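Local coordinates for Nop domain-containing protein (Archaeoglobus fulgidus, PDB 1NT2), which pairs with fibrillarin as a core protein of the archaeal box C/D sRNP and probably binds the guide RNA through its Nop domain, at residues Asn4-Val9 and Phe36-Val41; Glu63-Lys68 and Asp234-Glu239; Tyr76-Val81 and Lys153-Ala158; Lys171-Gly176 and Met219-Ala224. One frame throughout, in Å; residues are numbered along the deposited sequence.

Contact 1 of 4, residues Asn4-Val9 and Phe36-Val41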
loop_
_atom_site.group_PDB
_atom_site.type_symbol
_atom_site.label_atom_id
_atom_site.label_comp_id
_atom_site.label_asym_id
_atom_site.label_seq_id
_atom_site.Cartn_x
_atom_site.Cartn_y
_atom_site.Cartn_z
ATOM N N ASN B 4 5.176 46.790 12.070
ATOM C CA ASN B 4 5.010 45.967 13.260
ATOM C C ASN B 4 6.313 45.799 14.031
ATOM O O ASN B 4 7.092 44.897 13.754
ATOM C CB ASN B 4 4.464 44.582 12.884
ATOM C CG ASN B 4 3.176 44.648 12.069
ATOM O OD1 ASN B 4 3.196 44.528 10.840
ATOM N ND2 ASN B 4 2.048 44.840 12.755
ATOM N N LEU B 5 6.550 46.672 15.000
ATOM C CA LEU B 5 7.758 46.579 15.802
ATOM C C LEU B 5 7.402 45.842 17.088
ATOM O O LEU B 5 6.230 45.747 17.440
ATOM C CB LEU B 5 8.289 47.975 16.101
ATOM C CG LEU B 5 8.284 48.924 14.896
ATOM C CD1 LEU B 5 9.097 50.164 15.254
ATOM C CD2 LEU B 5 8.851 48.243 13.650
ATOM N N TRP B 6 8.404 45.327 17.793
ATOM C CA TRP B 6 8.158 44.565 19.013
ATOM C C TRP B 6 7.386 45.247 20.138
ATOM O O TRP B 6 6.858 44.562 21.016
ATOM C CB TRP B 6 9.468 44.009 19.578
ATOM C CG TRP B 6 10.405 45.018 20.190
ATOM C CD1 TRP B 6 11.397 45.717 19.553
ATOM C CD2 TRP B 6 10.479 45.388 21.572
ATOM N NE1 TRP B 6 12.086 46.490 20.456
ATOM C CE2 TRP B 6 11.544 46.308 21.701
ATOM C CE3 TRP B 6 9.752 45.028 22.714
ATOM C CZ2 TRP B 6 11.898 46.874 22.928
ATOM C CZ3 TRP B 6 10.104 45.587 23.931
ATOM C CH2 TRP B 6 11.170 46.502 24.029
ATOM N N PHE B 7 7.321 46.578 20.133
ATOM C CA PHE B 7 6.585 47.293 21.181
ATOM C C PHE B 7 5.239 47.820 20.705
ATOM O O PHE B 7 4.327 48.008 21.508
ATOM C CB PHE B 7 7.413 48.452 21.774
ATOM C CG PHE B 7 8.194 49.241 20.758
ATOM C CD1 PHE B 7 9.489 48.856 20.400
ATOM C CD2 PHE B 7 7.631 50.353 20.143
ATOM C CE1 PHE B 7 10.212 49.569 19.441
ATOM C CE2 PHE B 7 8.343 51.073 19.186
ATOM C CZ PHE B 7 9.636 50.680 18.831
ATOM N N GLY B 8 5.110 48.048 19.405
ATOM C CA GLY B 8 3.849 48.547 18.888
ATOM C C GLY B 8 3.824 48.787 17.388
ATOM O O GLY B 8 4.692 48.298 16.655
ATOM N N VAL B 9 2.826 49.552 16.941
ATOM C CA VAL B 9 2.634 49.875 15.531
ATOM C C VAL B 9 3.020 51.315 15.190
ATOM O O VAL B 9 2.292 52.258 15.495
ATOM C CB VAL B 9 1.169 49.674 15.123
ATOM C CG1 VAL B 9 1.044 49.726 13.607
ATOM C CG2 VAL B 9 0.650 48.364 15.672
ATOM N N PHE B 36 13.840 52.652 9.039
ATOM C CA PHE B 36 14.218 53.294 10.291
ATOM C C PHE B 36 14.816 52.333 11.312
ATOM O O PHE B 36 14.767 51.113 11.138
ATOM C CB PHE B 36 13.016 53.990 10.909
ATOM C CG PHE B 36 11.777 53.158 10.927
ATOM C CD1 PHE B 36 11.144 52.812 9.741
ATOM C CD2 PHE B 36 11.211 52.766 12.139
ATOM C CE1 PHE B 36 9.954 52.092 9.764
ATOM C CE2 PHE B 36 10.019 52.043 12.182
ATOM C CZ PHE B 36 9.385 51.705 10.998
ATOM N N ASN B 37 15.388 52.881 12.379
ATOM C CA ASN B 37 15.987 52.041 13.409
ATOM C C ASN B 37 15.004 51.738 14.502
ATOM O O ASN B 37 14.747 52.585 15.357
ATOM C CB ASN B 37 17.207 52.714 14.026
ATOM C CG ASN B 37 18.497 52.300 13.353
ATOM O OD1 ASN B 37 18.684 52.511 12.147
ATOM N ND2 ASN B 37 19.402 51.702 14.129
ATOM N N VAL B 38 14.457 50.529 14.478
ATOM C CA VAL B 38 13.488 50.124 15.489
ATOM C C VAL B 38 14.002 50.518 16.868
ATOM O O VAL B 38 13.240 50.917 17.751
ATOM C CB VAL B 38 13.264 48.607 15.462
ATOM C CG1 VAL B 38 12.114 48.232 16.402
ATOM C CG2 VAL B 38 12.987 48.160 14.037
ATOM N N SER B 39 15.313 50.400 17.030
ATOM C CA SER B 39 15.977 50.740 18.270
ATOM C C SER B 39 15.714 52.198 18.644
ATOM O O SER B 39 15.337 52.494 19.778
ATOM C CB SER B 39 17.479 50.503 18.117
ATOM O OG SER B 39 17.954 51.071 16.904
ATOM N N GLU B 40 15.911 53.104 17.684
ATOM C CA GLU B 40 15.718 54.538 17.905
ATOM C C GLU B 40 14.261 54.864 18.126
ATOM O O GLU B 40 13.890 55.484 19.127
ATOM C CB GLU B 40 16.258 55.313 16.710
ATOM C CG GLU B 40 17.713 54.995 16.470
ATOM C CD GLU B 40 18.254 55.583 15.200
ATOM O OE1 GLU B 40 19.443 55.331 14.900
ATOM O OE2 GLU B 40 17.493 56.290 14.503
ATOM N N VAL B 41 13.434 54.439 17.179
ATOM C CA VAL B 41 11.997 54.648 17.265
ATOM C C VAL B 41 11.507 54.096 18.599
ATOM O O VAL B 41 10.485 54.514 19.119
ATOM C CB VAL B 41 11.260 53.918 16.122
ATOM C CG1 VAL B 41 9.758 54.054 16.300
ATOM C CG2 VAL B 41 11.703 54.485 14.776
#

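Contact 2 of 4, residues Glu63-Lys68 and Asp234-Glu239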
loop_
_atom_site.group_PDB
_atom_site.type_symbol
_atom_site.label_atom_id
_atom_site.label_comp_id
_atom_site.label_asym_id
_atom_site.label_seq_id
_atom_site.Cartn_x
_atom_site.Cartn_y
_atom_site.Cartn_z
ATOM N N GLU B 63 11.667 30.996 26.985
ATOM C CA GLU B 63 11.398 30.031 28.033
ATOM C C GLU B 63 10.158 29.193 27.728
ATOM O O GLU B 63 10.173 27.974 27.891
ATOM C CB GLU B 63 11.239 30.764 29.361
ATOM C CG GLU B 63 12.481 31.559 29.748
ATOM C CD GLU B 63 12.257 32.503 30.926
ATOM O OE1 GLU B 63 13.233 33.164 31.347
ATOM O OE2 GLU B 63 11.112 32.593 31.429
ATOM N N LYS B 64 9.091 29.840 27.271
ATOM C CA LYS B 64 7.859 29.122 26.952
ATOM C C LYS B 64 8.138 28.030 25.932
ATOM O O LYS B 64 7.605 26.926 26.039
ATOM C CB LYS B 64 6.799 30.070 26.390
ATOM C CG LYS B 64 5.385 29.492 26.412
ATOM C CD LYS B 64 4.909 29.278 27.853
ATOM C CE LYS B 64 3.397 29.040 27.957
ATOM N NZ LYS B 64 2.954 27.698 27.491
ATOM N N MET B 65 8.965 28.341 24.938
ATOM C CA MET B 65 9.298 27.357 23.921
ATOM C C MET B 65 9.952 26.170 24.606
ATOM O O MET B 65 9.502 25.032 24.478
ATOM C CB MET B 65 10.266 27.934 22.894
ATOM C CG MET B 65 10.750 26.899 21.902
ATOM S SD MET B 65 12.482 27.125 21.503
ATOM C CE MET B 65 12.359 27.789 19.833
ATOM N N VAL B 66 11.016 26.447 25.348
ATOM C CA VAL B 66 11.731 25.398 26.044
ATOM C C VAL B 66 10.796 24.713 27.028
ATOM O O VAL B 66 10.967 23.541 27.344
ATOM C CB VAL B 66 12.954 25.971 26.767
ATOM C CG1 VAL B 66 13.851 24.851 27.253
ATOM C CG2 VAL B 66 13.719 26.869 25.819
ATOM N N GLU B 67 9.786 25.436 27.497
ATOM C CA GLU B 67 8.835 24.847 28.429
ATOM C C GLU B 67 7.956 23.806 27.728
ATOM O O GLU B 67 7.744 22.708 28.247
ATOM C CB GLU B 67 7.956 25.928 29.060
ATOM C CG GLU B 67 7.296 25.474 30.341
ATOM C CD GLU B 67 8.311 24.944 31.348
ATOM O OE1 GLU B 67 7.895 24.551 32.458
ATOM O OE2 GLU B 67 9.525 24.917 31.031
ATOM N N LYS B 68 7.445 24.155 26.550
ATOM C CA LYS B 68 6.619 23.234 25.781
ATOM C C LYS B 68 7.462 22.047 25.307
ATOM O O LYS B 68 7.084 20.896 25.516
ATOM C CB LYS B 68 6.007 23.938 24.567
ATOM C CG LYS B 68 4.924 24.943 24.885
ATOM C CD LYS B 68 4.418 25.586 23.602
ATOM C CE LYS B 68 3.396 26.682 23.870
ATOM N NZ LYS B 68 2.139 26.143 24.445
ATOM N N ASP B 234 1.042 30.734 19.395
ATOM C CA ASP B 234 0.603 29.603 20.212
ATOM C C ASP B 234 1.799 28.982 20.936
ATOM O O ASP B 234 1.789 28.773 22.156
ATOM C CB ASP B 234 -0.014 28.517 19.333
ATOM C CG ASP B 234 -1.410 28.847 18.891
ATOM O OD1 ASP B 234 -2.243 29.145 19.769
ATOM O OD2 ASP B 234 -1.678 28.796 17.671
ATOM N N TYR B 235 2.823 28.691 20.141
ATOM C CA TYR B 235 4.061 28.058 20.576
ATOM C C TYR B 235 4.935 28.863 21.553
ATOM O O TYR B 235 5.653 28.281 22.363
ATOM C CB TYR B 235 4.853 27.685 19.313
ATOM C CG TYR B 235 6.094 26.851 19.522
ATOM C CD1 TYR B 235 7.289 27.193 18.888
ATOM C CD2 TYR B 235 6.082 25.728 20.340
ATOM C CE1 TYR B 235 8.444 26.445 19.068
ATOM C CE2 TYR B 235 7.233 24.967 20.526
ATOM C CZ TYR B 235 8.416 25.335 19.889
ATOM O OH TYR B 235 9.577 24.621 20.089
ATOM N N PHE B 236 4.871 30.190 21.496
ATOM C CA PHE B 236 5.700 31.016 22.373
ATOM C C PHE B 236 4.945 31.775 23.460
ATOM O O PHE B 236 5.534 32.180 24.472
ATOM C CB PHE B 236 6.491 32.007 21.533
ATOM C CG PHE B 236 7.455 31.358 20.596
ATOM C CD1 PHE B 236 8.539 30.647 21.087
ATOM C CD2 PHE B 236 7.272 31.437 19.222
ATOM C CE1 PHE B 236 9.433 30.018 20.219
ATOM C CE2 PHE B 236 8.157 30.815 18.346
ATOM C CZ PHE B 236 9.241 30.102 18.846
ATOM N N ARG B 237 3.649 31.975 23.230
ATOM C CA ARG B 237 2.757 32.677 24.161
ATOM C C ARG B 237 1.859 31.663 24.870
ATOM O O ARG B 237 1.818 31.605 26.099
ATOM C CB ARG B 237 1.870 33.673 23.396
ATOM C CG ARG B 237 2.242 35.145 23.521
ATOM C CD ARG B 237 1.432 35.834 24.611
ATOM N NE ARG B 237 1.715 35.283 25.930
ATOM C CZ ARG B 237 1.236 35.784 27.063
ATOM N NH1 ARG B 237 0.444 36.849 27.036
ATOM N NH2 ARG B 237 1.555 35.226 28.222
ATOM N N GLY B 238 1.145 30.870 24.077
ATOM C CA GLY B 238 0.243 29.875 24.621
ATOM C C GLY B 238 -1.148 30.451 24.785
ATOM O O GLY B 238 -2.124 29.712 24.872
ATOM N N GLU B 239 -1.240 31.778 24.814
ATOM C CA GLU B 239 -2.521 32.460 24.979
ATOM C C GLU B 239 -3.092 33.036 23.690
ATOM O O GLU B 239 -2.367 33.556 22.844
ATOM C CB GLU B 239 -2.391 33.569 26.015
ATOM C CG GLU B 239 -1.838 33.089 27.336
ATOM C CD GLU B 239 -2.096 34.067 28.463
ATOM O OE1 GLU B 239 -1.529 33.872 29.559
ATOM O OE2 GLU B 239 -2.873 35.026 28.257
#

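Contact 3 of 4, residues Tyr76-Val81 and Lys153-Ala158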
loop_
_atom_site.group_PDB
_atom_site.type_symbol
_atom_site.label_atom_id
_atom_site.label_comp_id
_atom_site.label_asym_id
_atom_site.label_seq_id
_atom_site.Cartn_x
_atom_site.Cartn_y
_atom_site.Cartn_z
ATOM N N TYR B 76 2.604 14.286 21.160
ATOM C CA TYR B 76 1.447 13.482 21.510
ATOM C C TYR B 76 0.393 13.716 20.441
ATOM O O TYR B 76 -0.221 12.776 19.944
ATOM C CB TYR B 76 0.901 13.905 22.876
ATOM C CG TYR B 76 -0.428 13.283 23.255
ATOM C CD1 TYR B 76 -0.507 11.982 23.749
ATOM C CD2 TYR B 76 -1.607 14.016 23.155
ATOM C CE1 TYR B 76 -1.732 11.433 24.142
ATOM C CE2 TYR B 76 -2.831 13.481 23.540
ATOM C CZ TYR B 76 -2.888 12.195 24.035
ATOM O OH TYR B 76 -4.102 11.697 24.445
ATOM N N VAL B 77 0.204 14.973 20.062
ATOM C CA VAL B 77 -0.798 15.292 19.059
ATOM C C VAL B 77 -0.498 14.718 17.664
ATOM O O VAL B 77 -1.400 14.226 16.983
ATOM C CB VAL B 77 -1.011 16.819 18.966
ATOM C CG1 VAL B 77 -2.125 17.126 17.989
ATOM C CG2 VAL B 77 -1.354 17.376 20.344
ATOM N N VAL B 78 0.760 14.761 17.235
ATOM C CA VAL B 78 1.093 14.228 15.914
ATOM C C VAL B 78 0.769 12.727 15.881
ATOM O O VAL B 78 0.059 12.240 14.987
ATOM C CB VAL B 78 2.586 14.431 15.585
ATOM C CG1 VAL B 78 2.794 14.372 14.102
ATOM C CG2 VAL B 78 3.050 15.746 16.122
ATOM N N ALA B 79 1.291 12.004 16.865
ATOM C CA ALA B 79 1.050 10.579 16.957
ATOM C C ALA B 79 -0.457 10.366 16.918
ATOM O O ALA B 79 -0.962 9.426 16.301
ATOM C CB ALA B 79 1.618 10.046 18.254
ATOM N N LEU B 80 -1.172 11.268 17.573
ATOM C CA LEU B 80 -2.612 11.181 17.644
ATOM C C LEU B 80 -3.269 11.309 16.272
ATOM O O LEU B 80 -4.180 10.553 15.938
ATOM C CB LEU B 80 -3.128 12.268 18.581
ATOM C CG LEU B 80 -4.147 11.809 19.617
ATOM C CD1 LEU B 80 -3.563 10.667 20.421
ATOM C CD2 LEU B 80 -4.526 12.973 20.514
ATOM N N VAL B 81 -2.803 12.272 15.480
ATOM C CA VAL B 81 -3.353 12.507 14.148
ATOM C C VAL B 81 -2.983 11.379 13.210
ATOM O O VAL B 81 -3.753 11.025 12.312
ATOM C CB VAL B 81 -2.814 13.789 13.539
ATOM C CG1 VAL B 81 -3.352 13.960 12.147
ATOM C CG2 VAL B 81 -3.202 14.950 14.381
ATOM N N LYS B 153 -3.804 18.819 11.846
ATOM C CA LYS B 153 -3.198 18.115 10.717
ATOM C C LYS B 153 -1.976 18.870 10.221
ATOM O O LYS B 153 -0.961 18.265 9.875
ATOM C CB LYS B 153 -4.204 17.930 9.576
ATOM C CG LYS B 153 -3.607 17.339 8.281
ATOM C CD LYS B 153 -2.967 15.949 8.437
ATOM C CE LYS B 153 -2.710 15.324 7.057
ATOM N NZ LYS B 153 -2.086 13.966 7.079
ATOM N N LEU B 154 -2.073 20.191 10.172
ATOM C CA LEU B 154 -0.929 20.965 9.745
ATOM C C LEU B 154 0.222 20.574 10.657
ATOM O O LEU B 154 1.312 20.260 10.191
ATOM C CB LEU B 154 -1.186 22.455 9.901
ATOM C CG LEU B 154 -2.218 23.085 8.984
ATOM C CD1 LEU B 154 -2.310 24.568 9.297
ATOM C CD2 LEU B 154 -1.816 22.854 7.534
ATOM N N LEU B 155 -0.024 20.586 11.962
ATOM C CA LEU B 155 1.015 20.250 12.917
ATOM C C LEU B 155 1.620 18.885 12.664
ATOM O O LEU B 155 2.825 18.708 12.790
ATOM C CB LEU B 155 0.476 20.297 14.341
ATOM C CG LEU B 155 1.450 19.870 15.442
ATOM C CD1 LEU B 155 2.688 20.744 15.417
ATOM C CD2 LEU B 155 0.755 19.962 16.791
ATOM N N GLU B 156 0.795 17.909 12.314
ATOM C CA GLU B 156 1.332 16.580 12.061
ATOM C C GLU B 156 2.066 16.560 10.735
ATOM O O GLU B 156 3.106 15.935 10.615
ATOM C CB GLU B 156 0.217 15.526 12.061
ATOM C CG GLU B 156 0.653 14.129 11.604
ATOM C CD GLU B 156 0.199 13.792 10.182
ATOM O OE1 GLU B 156 0.637 12.745 9.656
ATOM O OE2 GLU B 156 -0.599 14.564 9.596
ATOM N N ARG B 157 1.519 17.250 9.743
ATOM C CA ARG B 157 2.140 17.306 8.425
ATOM C C ARG B 157 3.447 18.111 8.516
ATOM O O ARG B 157 4.397 17.871 7.757
ATOM C CB ARG B 157 1.181 17.961 7.424
ATOM C CG ARG B 157 1.330 17.459 5.993
ATOM C CD ARG B 157 0.546 16.174 5.757
ATOM N NE ARG B 157 0.980 15.079 6.621
ATOM C CZ ARG B 157 2.196 14.547 6.596
ATOM N NH1 ARG B 157 3.103 15.014 5.745
ATOM N NH2 ARG B 157 2.505 13.550 7.417
ATOM N N ALA B 158 3.472 19.065 9.452
ATOM C CA ALA B 158 4.634 19.923 9.702
ATOM C C ALA B 158 5.656 19.111 10.477
ATOM O O ALA B 158 6.865 19.263 10.296
ATOM C CB ALA B 158 4.224 21.146 10.513
#

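Contact 4 of 4, residues Lys171-Gly176 and Met219-Ala224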
loop_
_atom_site.group_PDB
_atom_site.type_symbol
_atom_site.label_atom_id
_atom_site.label_comp_id
_atom_site.label_asym_id
_atom_site.label_seq_id
_atom_site.Cartn_x
_atom_site.Cartn_y
_atom_site.Cartn_z
ATOM N N LYS B 171 3.904 27.513 2.024
ATOM C CA LYS B 171 3.986 26.075 2.215
ATOM C C LYS B 171 2.786 25.640 3.050
ATOM O O LYS B 171 2.384 24.480 3.024
ATOM C CB LYS B 171 5.289 25.711 2.932
ATOM C CG LYS B 171 5.358 24.270 3.471
ATOM C CD LYS B 171 5.353 23.210 2.372
ATOM C CE LYS B 171 5.417 21.792 2.949
ATOM N NZ LYS B 171 6.675 21.492 3.702
ATOM N N ILE B 172 2.216 26.584 3.790
ATOM C CA ILE B 172 1.058 26.318 4.637
ATOM C C ILE B 172 -0.224 26.139 3.827
ATOM O O ILE B 172 -1.025 25.247 4.098
ATOM C CB ILE B 172 0.858 27.460 5.656
ATOM C CG1 ILE B 172 1.946 27.380 6.733
ATOM C CG2 ILE B 172 -0.529 27.392 6.252
ATOM C CD1 ILE B 172 1.925 28.532 7.719
ATOM N N GLN B 173 -0.423 26.984 2.830
ATOM C CA GLN B 173 -1.616 26.867 2.022
ATOM C C GLN B 173 -1.421 25.786 0.977
ATOM O O GLN B 173 -2.026 25.825 -0.091
ATOM C CB GLN B 173 -1.934 28.197 1.346
ATOM C CG GLN B 173 -1.020 28.571 0.215
ATOM C CD GLN B 173 -1.505 29.802 -0.512
ATOM O OE1 GLN B 173 -0.920 30.221 -1.510
ATOM N NE2 GLN B 173 -2.584 30.393 -0.013
ATOM N N VAL B 174 -0.572 24.816 1.290
ATOM C CA VAL B 174 -0.302 23.724 0.364
ATOM C C VAL B 174 -0.044 22.412 1.091
ATOM O O VAL B 174 -0.619 21.389 0.743
ATOM C CB VAL B 174 0.912 24.045 -0.542
ATOM C CG1 VAL B 174 1.335 22.808 -1.308
ATOM C CG2 VAL B 174 0.555 25.156 -1.514
ATOM N N ILE B 175 0.819 22.447 2.102
ATOM C CA ILE B 175 1.157 21.258 2.880
ATOM C C ILE B 175 -0.084 20.407 3.134
ATOM O O ILE B 175 0.022 19.234 3.492
ATOM C CB ILE B 175 1.789 21.647 4.241
ATOM C CG1 ILE B 175 2.235 20.397 5.005
ATOM C CG2 ILE B 175 0.777 22.401 5.079
ATOM C CD1 ILE B 175 3.298 19.552 4.300
ATOM N N GLY B 176 -1.253 21.012 2.933
ATOM C CA GLY B 176 -2.526 20.340 3.137
ATOM C C GLY B 176 -2.622 18.854 2.827
ATOM O O GLY B 176 -1.740 18.280 2.191
ATOM N N MET B 219 -7.574 34.666 -0.505
ATOM C CA MET B 219 -8.037 34.524 0.869
ATOM C C MET B 219 -7.086 33.553 1.562
ATOM O O MET B 219 -6.658 33.772 2.700
ATOM C CB MET B 219 -9.460 33.963 0.899
ATOM C CG MET B 219 -10.059 33.819 2.291
ATOM S SD MET B 219 -10.159 35.387 3.150
ATOM C CE MET B 219 -9.215 35.053 4.584
ATOM N N ALA B 220 -6.758 32.473 0.864
ATOM C CA ALA B 220 -5.852 31.480 1.408
ATOM C C ALA B 220 -4.579 32.207 1.824
ATOM O O ALA B 220 -4.157 32.135 2.980
ATOM C CB ALA B 220 -5.545 30.426 0.354
ATOM N N ARG B 221 -3.989 32.928 0.876
ATOM C CA ARG B 221 -2.762 33.674 1.118
ATOM C C ARG B 221 -2.798 34.486 2.407
ATOM O O ARG B 221 -1.811 34.519 3.147
ATOM C CB ARG B 221 -2.483 34.607 -0.053
ATOM C CG ARG B 221 -2.078 33.913 -1.345
ATOM C CD ARG B 221 -2.127 34.914 -2.500
ATOM N NE ARG B 221 -1.558 36.202 -2.104
ATOM C CZ ARG B 221 -1.860 37.366 -2.673
ATOM N NH1 ARG B 221 -2.733 37.405 -3.675
ATOM N NH2 ARG B 221 -1.298 38.490 -2.234
ATOM N N PHE B 222 -3.926 35.146 2.670
ATOM C CA PHE B 222 -4.055 35.949 3.884
ATOM C C PHE B 222 -4.251 35.039 5.085
ATOM O O PHE B 222 -3.652 35.247 6.140
ATOM C CB PHE B 222 -5.237 36.919 3.791
ATOM C CG PHE B 222 -5.329 37.881 4.962
ATOM C CD1 PHE B 222 -4.490 38.990 5.040
ATOM C CD2 PHE B 222 -6.228 37.653 6.009
ATOM C CE1 PHE B 222 -4.545 39.854 6.140
ATOM C CE2 PHE B 222 -6.287 38.514 7.114
ATOM C CZ PHE B 222 -5.445 39.612 7.179
ATOM N N LEU B 223 -5.098 34.027 4.921
ATOM C CA LEU B 223 -5.371 33.080 5.997
ATOM C C LEU B 223 -4.081 32.360 6.384
ATOM O O LEU B 223 -3.746 32.235 7.558
ATOM C CB LEU B 223 -6.425 32.059 5.544
ATOM C CG LEU B 223 -6.864 31.029 6.589
ATOM C CD1 LEU B 223 -7.419 31.742 7.817
ATOM C CD2 LEU B 223 -7.907 30.096 5.985
ATOM N N ALA B 224 -3.358 31.898 5.375
ATOM C CA ALA B 224 -2.112 31.195 5.588
ATOM C C ALA B 224 -1.114 32.102 6.300
ATOM O O ALA B 224 -0.467 31.696 7.275
ATOM C CB ALA B 224 -1.548 30.730 4.245
#

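Contact 1 of 4, residues Asn4-Val9 and Phe36-Val41
The turn of the N-terminal β-hairpin, carrying Leu5, Trp6 and Phe7, packs on the start of helix 38-43, where it meets Val38 and Val41. Leu5 and Gly8 bracket a two-residue turn through a backbone pair, Leu5 N to Gly8 O at 3.0 Å and a weaker return bond. Leu5 and Phe7 both project toward the helix. Leu5 CD1 meets three side chains: the Phe36 ring, at its edge by CE2 (3.7 Å), Val38 CG1 (3.8 Å) and Val41 CG1. With CG set between the backbone N and the carbonyl carbon (chi1 41°), the Phe7 ring slides past Val38, its CE1 being 3.8 Å from Val38 CG1. The same ring edge comes to 3.7 Å between Phe7 CE1 and Val38 O, while CZ approaches Val41. Phe7 CD1 lies over one face of the Trp6 indole. An alanine in place of Phe7 is likely to open a gap beside Val38 and Val41 and strip that cover from the indole. Trp6 touches Val38 more lightly and spreads onto Ile53 and Leu54 of helix 50-71. Fibrillarin reaches both segments, with Ile123 of its chain on Trp6, as befits the fibrillarin-binding N-terminal domain of Nop5.

Contact 2 of 4, residues Glu63-Lys68 and Asp234-Glu239
Met65 packs against two consecutive aromatic side chains, Tyr235 and Phe236. Its CG, carried anti to the backbone N (chi1 174°), lies 3.5 Å from Tyr235 CZ, the two side chains crossing at a slant. Met65 CB meets Phe236 CE1 at 3.5 Å, and the methyl CE lies in the plane of the same ring at its edge, 3.7 Å from CE1. Two lysines line the neighbouring backbone. Lys68 runs out extended past Tyr235, CD to CD2 at 3.7 Å, and carries CE beside Tyr235 O; a bend at the last torsion (chi4 -67°) then turns NZ toward Asp234 O, 3.5 Å away. Lys64 lays CB and CG beside Phe236 O, with CE near Arg237 O. No hydrogen bond crosses the contact, yet the Lys68 cation stands near the C-terminal carbonyls of a helix, where its charge would probably be favoured. In the fold, this is where helix 50-71, following the N-terminal domain in the chain, passes the end of helix 217-236 of the Nop domain. Just beyond that helix, Gly238 leaves helical geometry with a positive phi (91°) that calls for glycine, since a CB would be jammed against the preceding carbonyl. Further out, Tyr235 OH makes a weak hydrogen bond to Glu69, and Met161 and Val165 of helix 161-165 pack on the Tyr235 side chain. Leu111 of the fibrillarin chain lies against both Met65 and Phe236.

Contact 3 of 4, residues Tyr76-Val81 and Lys153-Ala158
Glu156 lays the aliphatic part of its side chain against Val78 and Val81. Its CB lies 3.5 Å from Val78 CG1 and 3.8 Å from Val81 CB. CG, anti to the backbone N (chi1 172°), comes to 3.3 Å from Val78 CG1. A bend at the next torsion (chi2 -104°) then turns the carboxylate toward Lys153 and Arg157, although OE2 still passes 3.8 Å from Val81 CG1. OE2 takes Lys153 NZ at 3.0 Å on its syn lone pair, and OE1 is met from above the carboxylate plane by Arg157 NH2, also at 3.0 Å, with the oxygen near the guanidinium plane. Arg157 NE adds a weak bond to OE2. Each cation has a further acid, Glu85 for Lys153 and Glu178 for Arg157, so the buried carboxylate belongs to a wider salt-bridge network. Leu155 completes the apolar side, CD2 standing 4.2 Å from Val77 CB. The axes of segments 76-81 and 153-158 pass 8.7 Å apart, nearly at right angles (98°). Helix 73-93 also meets the second subunit, whose Ser107 bonds Tyr76; this is the Nop5 pattern, in which a long helical hairpin used for self-association lies across helix 148-158 of the Nop domain.

Contact 4 of 4, residues Lys171-Gly176 and Met219-Ala224
Helix 169-172 ends as it comes up to helix 217-236, Gln173 facing Ala224 with their CA atoms 5.6 Å apart. Both segments belong to the all-helical Nop domain. Gln173 is the first residue to leave helical geometry (psi 28°), and the backbone that follows it is less certain in the model. Residues 219-224 stay helical, and their spacing brings Ala220 and Ala224, one turn apart, onto the same side. These small side chains admit the partner closely: Ala224 CB lies 3.9 Å from Gln173 CB and 4.0 Å from Ile172 CG2. Gln173 sets CG between its backbone N and carbonyl carbon (chi1 73°) and is extended beyond, which carries the amide along the helix surface to Ala220, NE2 coming beside the Ala220 CB. There the glutamine runs side by side with Arg221, pointing the same way, its amide plane turned 89° from the guanidinium. Cutting the Gln173 side chain back to a serine is likely to leave Ala220 CB and Arg221 CG without the amide that lies against them. Ile202 also packs on Gln173, while Phe203 and Ile208 pack on Ala220. As modelled, Gln173 NE2 sits 3.0 Å from Arg221 N, but both are donors, and no hydrogen bond joins them.

Overall arrangement
The four contacts trace the chain from its fibrillarin-binding end to the Nop domain. Contact 1 closes first within the N-terminal part, its centre about 23 Å from that of contact 2; the fibrillarin chain comes within reach of both. Contact 2 closes a long loop that holds contacts 3 and 4, centred about 17 Å (contact 3) and 23 Å (contact 4) from it, and shares helix 217-236 with contact 4. Contacts 3 and 4 touch directly: Leu154 CD2 packs on Ile175 CG2 at 3.6 Å, and Arg157 lies beside the same isoleucine. The second subunit reaches contact 3, whereas no other protein chain touches contact 4. Contacts 1 and 3 lie furthest apart, about 35 Å between centres.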